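Local coordinates for neurotoxin (Clostridium botulinum, PDB 3N7L), which probably binds gangliosides on nerve cells through its receptor-binding domain, the part of a botulinum neurotoxin that recognises the target membrane, at residues 64-67 / 68-72; 248-252 / 253-257. All blocks are in the same frame, centred on the assembly; numbering follows the deposited sequence.

Interaction 1. Residues 64-67 / 68-72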
ATOM      1  N   ILE A  64      20.001 -27.437  -5.787  1.00 48.37           N
ATOM      2  CA  ILE A  64      18.621 -26.975  -5.835  1.00 47.08           C
ATOM      3  C   ILE A  64      18.486 -25.920  -6.933  1.00 45.56           C
ATOM      4  O   ILE A  64      17.542 -25.948  -7.720  1.00 45.12           O
ATOM      5  CB  ILE A  64      18.190 -26.381  -4.475  1.00 46.97           C
ATOM      6  CG1 ILE A  64      18.181 -27.485  -3.416  1.00 47.55           C
ATOM      7  CG2 ILE A  64      16.813 -25.740  -4.586  1.00 46.90           C
ATOM      8  CD1 ILE A  64      17.269 -28.659  -3.754  1.00 47.20           C
ATOM      9  N   VAL A  65      19.441 -24.996  -6.985  1.00 44.73           N
ATOM     10  CA  VAL A  65      19.441 -23.949  -8.001  1.00 44.64           C
ATOM     11  C   VAL A  65      19.629 -24.592  -9.373  1.00 44.61           C
ATOM     12  O   VAL A  65      18.901 -24.298 -10.321  1.00 43.98           O
ATOM     13  CB  VAL A  65      20.597 -22.941  -7.774  1.00 44.40           C
ATOM     14  CG1 VAL A  65      20.641 -21.925  -8.907  1.00 44.53           C
ATOM     15  CG2 VAL A  65      20.420 -22.237  -6.445  1.00 44.87           C
ATOM     16  N   TYR A  66      20.612 -25.481  -9.454  1.00 45.68           N
ATOM     17  CA  TYR A  66      20.948 -26.179 -10.689  1.00 46.55           C
ATOM     18  C   TYR A  66      19.779 -26.896 -11.363  1.00 45.47           C
ATOM     19  O   TYR A  66      19.633 -26.835 -12.582  1.00 44.98           O
ATOM     20  CB  TYR A  66      22.063 -27.190 -10.415  1.00 50.26           C
ATOM     21  CG  TYR A  66      22.631 -27.825 -11.660  1.00 52.73           C
ATOM     22  CD1 TYR A  66      23.544 -27.139 -12.461  1.00 54.21           C
ATOM     23  CD2 TYR A  66      22.249 -29.111 -12.044  1.00 54.47           C
ATOM     24  CE1 TYR A  66      24.068 -27.723 -13.613  1.00 56.23           C
ATOM     25  CE2 TYR A  66      22.763 -29.702 -13.195  1.00 55.78           C
ATOM     26  CZ  TYR A  66      23.674 -29.003 -13.973  1.00 56.25           C
ATOM     27  OH  TYR A  66      24.193 -29.589 -15.108  1.00 57.64           O
ATOM     28  N   ASN A  67      18.946 -27.573 -10.580  1.00 45.53           N
ATOM     29  CA  ASN A  67      17.819 -28.302 -11.156  1.00 46.17           C
ATOM     30  C   ASN A  67      16.493 -27.555 -11.191  1.00 45.89           C
ATOM     31  O   ASN A  67      15.435 -28.182 -11.224  1.00 46.98           O
ATOM     32  CB  ASN A  67      17.615 -29.634 -10.425  1.00 47.48           C
ATOM     33  CG  ASN A  67      18.787 -30.581 -10.603  1.00 48.71           C
ATOM     34  OD1 ASN A  67      19.834 -30.414  -9.980  1.00 49.72           O
ATOM     35  ND2 ASN A  67      18.619 -31.574 -11.469  1.00 50.33           N
ATOM     36  N   ALA A  68      16.536 -26.226 -11.203  1.00 44.73           N
ATOM     37  CA  ALA A  68      15.296 -25.455 -11.230  1.00 42.62           C
ATOM     38  C   ALA A  68      15.351 -24.193 -12.084  1.00 41.08           C
ATOM     39  O   ALA A  68      14.535 -24.010 -12.984  1.00 41.94           O
ATOM     40  CB  ALA A  68      14.891 -25.093  -9.807  1.00 42.18           C
ATOM     41  N   MET A  69      16.319 -23.335 -11.791  1.00 39.48           N
ATOM     42  CA  MET A  69      16.493 -22.058 -12.477  1.00 38.08           C
ATOM     43  C   MET A  69      16.626 -22.092 -13.999  1.00 36.17           C
ATOM     44  O   MET A  69      16.277 -21.121 -14.674  1.00 34.53           O
ATOM     45  CB  MET A  69      17.708 -21.340 -11.895  1.00 40.66           C
ATOM     46  CG  MET A  69      17.644 -21.140 -10.393  1.00 44.40           C
ATOM     47  SD  MET A  69      16.303 -20.044  -9.924  1.00 48.64           S
ATOM     48  CE  MET A  69      17.127 -18.454 -10.129  1.00 48.65           C
ATOM     49  N   TYR A  70      17.125 -23.197 -14.542  1.00 34.37           N
ATOM     50  CA  TYR A  70      17.319 -23.300 -15.987  1.00 32.56           C
ATOM     51  C   TYR A  70      16.080 -23.691 -16.777  1.00 33.71           C
ATOM     52  O   TYR A  70      16.109 -23.740 -18.006  1.00 34.24           O
ATOM     53  CB  TYR A  70      18.472 -24.263 -16.278  1.00 31.12           C
ATOM     54  CG  TYR A  70      19.784 -23.732 -15.754  1.00 29.86           C
ATOM     55  CD1 TYR A  70      20.534 -22.815 -16.497  1.00 29.39           C
ATOM     56  CD2 TYR A  70      20.241 -24.081 -14.485  1.00 28.15           C
ATOM     57  CE1 TYR A  70      21.708 -22.256 -15.984  1.00 27.41           C
ATOM     58  CE2 TYR A  70      21.409 -23.524 -13.962  1.00 29.43           C
ATOM     59  CZ  TYR A  70      22.135 -22.611 -14.718  1.00 28.23           C
ATOM     60  OH  TYR A  70      23.274 -22.038 -14.198  1.00 30.00           O
ATOM     61  N   GLU A  71      14.987 -23.963 -16.079  1.00 34.10           N
ATOM     62  CA  GLU A  71      13.751 -24.317 -16.758  1.00 34.43           C
ATOM     63  C   GLU A  71      12.675 -23.284 -16.448  1.00 33.11           C
ATOM     64  O   GLU A  71      12.463 -22.354 -17.222  1.00 32.93           O
ATOM     65  CB  GLU A  71      13.293 -25.710 -16.334  1.00 36.23           C
ATOM     66  CG  GLU A  71      14.274 -26.802 -16.709  1.00 39.99           C
ATOM     67  CD  GLU A  71      13.724 -28.184 -16.448  1.00 44.67           C
ATOM     68  OE1 GLU A  71      13.409 -28.491 -15.277  1.00 46.77           O
ATOM     69  OE2 GLU A  71      13.604 -28.964 -17.418  1.00 48.47           O
ATOM     70  N   SER A  72      12.003 -23.453 -15.314  1.00 32.30           N
ATOM     71  CA  SER A  72      10.951 -22.530 -14.891  1.00 31.49           C
ATOM     72  C   SER A  72      11.098 -22.192 -13.415  1.00 30.57           C
ATOM     73  O   SER A  72      11.417 -23.058 -12.596  1.00 31.01           O
ATOM     74  CB  SER A  72       9.559 -23.140 -15.119  1.00 32.30           C
ATOM     75  OG  SER A  72       9.174 -23.091 -16.480  1.00 34.78           O
TER
HETATM   76  O   HOH W   1      17.197 -26.187 -13.812  1.00 41.66           O

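Interaction 2. Residues 248-252 / 253-257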
ATOM      1  N   TYR A 248      -4.578  11.600   7.757  1.00 17.46           N
ATOM      2  CA  TYR A 248      -5.154  12.589   6.869  1.00 17.33           C
ATOM      3  C   TYR A 248      -6.180  11.764   6.101  1.00 18.98           C
ATOM      4  O   TYR A 248      -5.836  10.759   5.469  1.00 18.59           O
ATOM      5  CB  TYR A 248      -4.107  13.170   5.916  1.00 17.83           C
ATOM      6  CG  TYR A 248      -3.175  14.152   6.591  1.00 20.64           C
ATOM      7  CD1 TYR A 248      -1.882  13.782   6.952  1.00 21.06           C
ATOM      8  CD2 TYR A 248      -3.600  15.448   6.893  1.00 20.23           C
ATOM      9  CE1 TYR A 248      -1.027  14.682   7.599  1.00 24.19           C
ATOM     10  CE2 TYR A 248      -2.756  16.352   7.537  1.00 23.89           C
ATOM     11  CZ  TYR A 248      -1.471  15.963   7.884  1.00 23.50           C
ATOM     12  OH  TYR A 248      -0.630  16.857   8.496  1.00 25.83           O
ATOM     13  N   MET A 249      -7.439  12.166   6.194  1.00 18.54           N
ATOM     14  CA  MET A 249      -8.506  11.454   5.515  1.00 19.02           C
ATOM     15  C   MET A 249      -8.694  12.072   4.145  1.00 18.71           C
ATOM     16  O   MET A 249      -8.906  13.284   4.022  1.00 17.59           O
ATOM     17  CB  MET A 249      -9.791  11.556   6.324  1.00 19.13           C
ATOM     18  CG  MET A 249     -10.856  10.583   5.886  1.00 16.74           C
ATOM     19  SD  MET A 249     -12.257  10.665   6.991  1.00 24.17           S
ATOM     20  CE  MET A 249     -13.379  11.612   6.003  1.00 22.47           C
ATOM     21  N   ILE A 250      -8.633  11.236   3.115  1.00 17.65           N
ATOM     22  CA  ILE A 250      -8.747  11.721   1.747  1.00 18.03           C
ATOM     23  C   ILE A 250      -9.623  10.818   0.893  1.00 18.32           C
ATOM     24  O   ILE A 250      -9.633   9.599   1.077  1.00 19.48           O
ATOM     25  CB  ILE A 250      -7.350  11.783   1.088  1.00 18.72           C
ATOM     26  CG1 ILE A 250      -6.358  12.475   2.035  1.00 19.08           C
ATOM     27  CG2 ILE A 250      -7.430  12.522  -0.254  1.00 18.83           C
ATOM     28  CD1 ILE A 250      -4.922  12.454   1.535  1.00 20.91           C
ATOM     29  N   ASN A 251     -10.351  11.423  -0.040  1.00 18.70           N
ATOM     30  CA  ASN A 251     -11.209  10.672  -0.946  1.00 18.80           C
ATOM     31  C   ASN A 251     -10.390  10.345  -2.193  1.00 19.51           C
ATOM     32  O   ASN A 251      -9.696  11.209  -2.741  1.00 19.64           O
ATOM     33  CB  ASN A 251     -12.446  11.493  -1.320  1.00 17.42           C
ATOM     34  CG  ASN A 251     -13.461  10.683  -2.113  1.00 18.97           C
ATOM     35  OD1 ASN A 251     -13.306  10.477  -3.315  1.00 17.25           O
ATOM     36  ND2 ASN A 251     -14.499  10.202  -1.429  1.00 18.77           N
ATOM     37  N   VAL A 252     -10.469   9.098  -2.639  1.00 19.65           N
ATOM     38  CA  VAL A 252      -9.717   8.662  -3.808  1.00 21.81           C
ATOM     39  C   VAL A 252      -9.907   9.512  -5.067  1.00 20.74           C
ATOM     40  O   VAL A 252      -9.000   9.598  -5.890  1.00 19.83           O
ATOM     41  CB  VAL A 252     -10.027   7.171  -4.124  1.00 23.36           C
ATOM     42  CG1 VAL A 252      -9.568   6.815  -5.522  1.00 27.85           C
ATOM     43  CG2 VAL A 252      -9.310   6.276  -3.101  1.00 24.06           C
ATOM     44  N   ASN A 253     -11.068  10.140  -5.213  1.00 21.46           N
ATOM     45  CA  ASN A 253     -11.353  10.986  -6.376  1.00 22.11           C
ATOM     46  C   ASN A 253     -10.808  12.401  -6.253  1.00 21.72           C
ATOM     47  O   ASN A 253     -10.784  13.149  -7.231  1.00 20.78           O
ATOM     48  CB  ASN A 253     -12.859  11.077  -6.614  1.00 21.93           C
ATOM     49  CG  ASN A 253     -13.397   9.896  -7.377  1.00 23.15           C
ATOM     50  OD1 ASN A 253     -12.786   8.829  -7.407  1.00 25.06           O
ATOM     51  ND2 ASN A 253     -14.554  10.075  -7.994  1.00 25.78           N
ATOM     52  N   TYR A 254     -10.379  12.770  -5.050  1.00 21.43           N
ATOM     53  CA  TYR A 254      -9.857  14.109  -4.809  1.00 18.64           C
ATOM     54  C   TYR A 254      -8.582  14.065  -3.981  1.00 18.82           C
ATOM     55  O   TYR A 254      -8.537  14.606  -2.874  1.00 20.32           O
ATOM     56  CB  TYR A 254     -10.907  14.957  -4.086  1.00 17.53           C
ATOM     57  CG  TYR A 254     -12.209  15.105  -4.851  1.00 20.59           C
ATOM     58  CD1 TYR A 254     -13.160  14.081  -4.861  1.00 20.42           C
ATOM     59  CD2 TYR A 254     -12.479  16.260  -5.582  1.00 20.06           C
ATOM     60  CE1 TYR A 254     -14.347  14.207  -5.582  1.00 20.54           C
ATOM     61  CE2 TYR A 254     -13.664  16.399  -6.312  1.00 20.66           C
ATOM     62  CZ  TYR A 254     -14.590  15.369  -6.305  1.00 20.76           C
ATOM     63  OH  TYR A 254     -15.761  15.508  -7.018  1.00 24.72           O
ATOM     64  N   MET A 255      -7.550  13.424  -4.517  1.00 20.11           N
ATOM     65  CA  MET A 255      -6.278  13.318  -3.808  1.00 20.94           C
ATOM     66  C   MET A 255      -5.603  14.681  -3.624  1.00 20.52           C
ATOM     67  O   MET A 255      -4.758  14.846  -2.742  1.00 19.57           O
ATOM     68  CB  MET A 255      -5.332  12.362  -4.546  1.00 23.30           C
ATOM     69  CG  MET A 255      -5.788  10.902  -4.559  1.00 23.13           C
ATOM     70  SD  MET A 255      -6.111  10.211  -2.914  1.00 28.88           S
ATOM     71  CE  MET A 255      -4.459  10.158  -2.210  1.00 25.97           C
ATOM     72  N   ASN A 256      -5.973  15.657  -4.449  1.00 18.02           N
ATOM     73  CA  ASN A 256      -5.383  16.984  -4.330  1.00 19.85           C
ATOM     74  C   ASN A 256      -6.207  17.904  -3.442  1.00 20.32           C
ATOM     75  O   ASN A 256      -6.173  19.125  -3.594  1.00 22.02           O
ATOM     76  CB  ASN A 256      -5.182  17.613  -5.716  1.00 20.85           C
ATOM     77  CG  ASN A 256      -3.893  17.150  -6.376  1.00 21.75           C
ATOM     78  OD1 ASN A 256      -3.836  16.924  -7.593  1.00 21.92           O
ATOM     79  ND2 ASN A 256      -2.847  17.010  -5.573  1.00 17.01           N
ATOM     80  N   ARG A 257      -6.952  17.306  -2.516  1.00 20.68           N
ATOM     81  CA  ARG A 257      -7.769  18.065  -1.574  1.00 21.32           C
ATOM     82  C   ARG A 257      -7.414  17.668  -0.151  1.00 20.09           C
ATOM     83  O   ARG A 257      -7.081  16.517   0.115  1.00 19.61           O
ATOM     84  CB  ARG A 257      -9.259  17.790  -1.807  1.00 21.57           C
ATOM     85  CG  ARG A 257      -9.777  18.284  -3.139  1.00 23.06           C
ATOM     86  CD  ARG A 257     -10.124  19.761  -3.094  1.00 26.43           C
ATOM     87  NE  ARG A 257     -10.245  20.284  -4.446  1.00 30.01           N
ATOM     88  CZ  ARG A 257     -11.009  21.309  -4.807  1.00 37.41           C
ATOM     89  NH1 ARG A 257     -11.761  21.958  -3.914  1.00 37.35           N
ATOM     90  NH2 ARG A 257     -11.010  21.687  -6.080  1.00 39.06           N
TER
HETATM   91  O   HOH W   2      -8.953  15.236   1.869  1.00 23.06           O
HETATM   92  O   HOH W   3     -10.266  14.155  -0.457  1.00 17.97           O

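Interaction 1. Residues 64-67 / 68-72
Val65 and Met69 meet where the short helix 62-66 runs out, in the concanavalin-like half of the receptor-binding domain. CG1 of Val65 presses on CG of Met69 at 3.4 Å, tighter than an ordinary carbon contact. The torsions explain it: Val65 turns CG1 opposite its backbone N (chi1 176°), and Met69 sets its CG opposite the carbonyl carbon (chi1 -56°); bends at chi2 and chi3 then direct SD and CE. Between the same residues a backbone bond spans four residues just past the helix, Met69 N to Val65 O at 3.1 Å, with the donor in the carbonyl plane. A second donor shares this acceptor: Ala68 N lies 3.2 Å from Val65 O but stands 57° out of the carbonyl plane, so one oxygen is gripped from two directions as Asn67 leaves helical geometry. The next carbonyl is served differently. Water 1 donates to Tyr66 O and accepts from Tyr70 N, bridging the peptide groups one step further on. The Tyr70 ring turns its edge to Tyr66 O. Outside the segment, Tyr70 OH is hydrogen-bonded to Phe177 N and its ring packs edge-to-face with that phenylalanine, which Met69 also touches; Val65 rests on Gln60 and Lys179. Phe177 thus fixes the far end of the tyrosine, whose near edge places CD2 3.4 Å from Tyr66 O.

Interaction 2. Residues 248-252 / 253-257
Asn251 and Asn253 lie side by side and point the same way, their amide planes 80° apart, within the type I beta turn Asn251-Tyr254, which starts at the last residue of strand 246-251 in the trefoil-related half of the domain. Asn251 forms an Asx turn: OD1 accepts from Asn253 N at 3.0 Å, with an N-H...O angle of 160° and the donor tilted a little from the amide carbonyl plane. Its CG stands opposite the backbone N (chi1 -172°), beside the carbonyl carbon, which helps bring OD1 to the N-H of Asn253. The main-chain closure, Tyr254 N to Asn251 O at 2.9 Å, comes from well above the carbonyl plane. The Tyr254 ring offers its edge to the same OD1, which lies in the ring plane 3.9 Å from CD1. Both amides are held further out: Asn251 ND2 by Ser414 O, Asn253 OD1 by Thr413 OG1. On the apolar side Ile250 and Met255 cross at about a right angle, CG2 of the isoleucine 3.8 Å from SD of the methionine. A second type I turn follows, from Tyr254 to Arg257. Two waters fasten it back to the strand: water 2 donates to both Met249 O and Arg257 O, and water 3 accepts from Asn251 N at 2.8 Å while donating to Tyr254 O.

In the fold
From the N terminus, the chain reaches interaction 1 first: helix 62-66 ends there and a short connection leads into strand 72-82, joining strand 55-59 of one antiparallel sheet to a strand of the other in the concanavalin-like half. Interaction 2 comes much later, where the turns after strand 246-251 lead to strand 257-262 in the trefoil-related half. Each is local and closes its own turn, so the two follow in series and neither nest nor cross. The centres of interactions 1 and 2 are about 47 Å apart and the nearest atoms of interactions 1 and 2 about 36 Å, on opposite sides of the chain's centre. Neither spans the two halves: 64-72 leans on Phe177, whereas 248-257 leans on Thr413, Ser414 and strand 417-421.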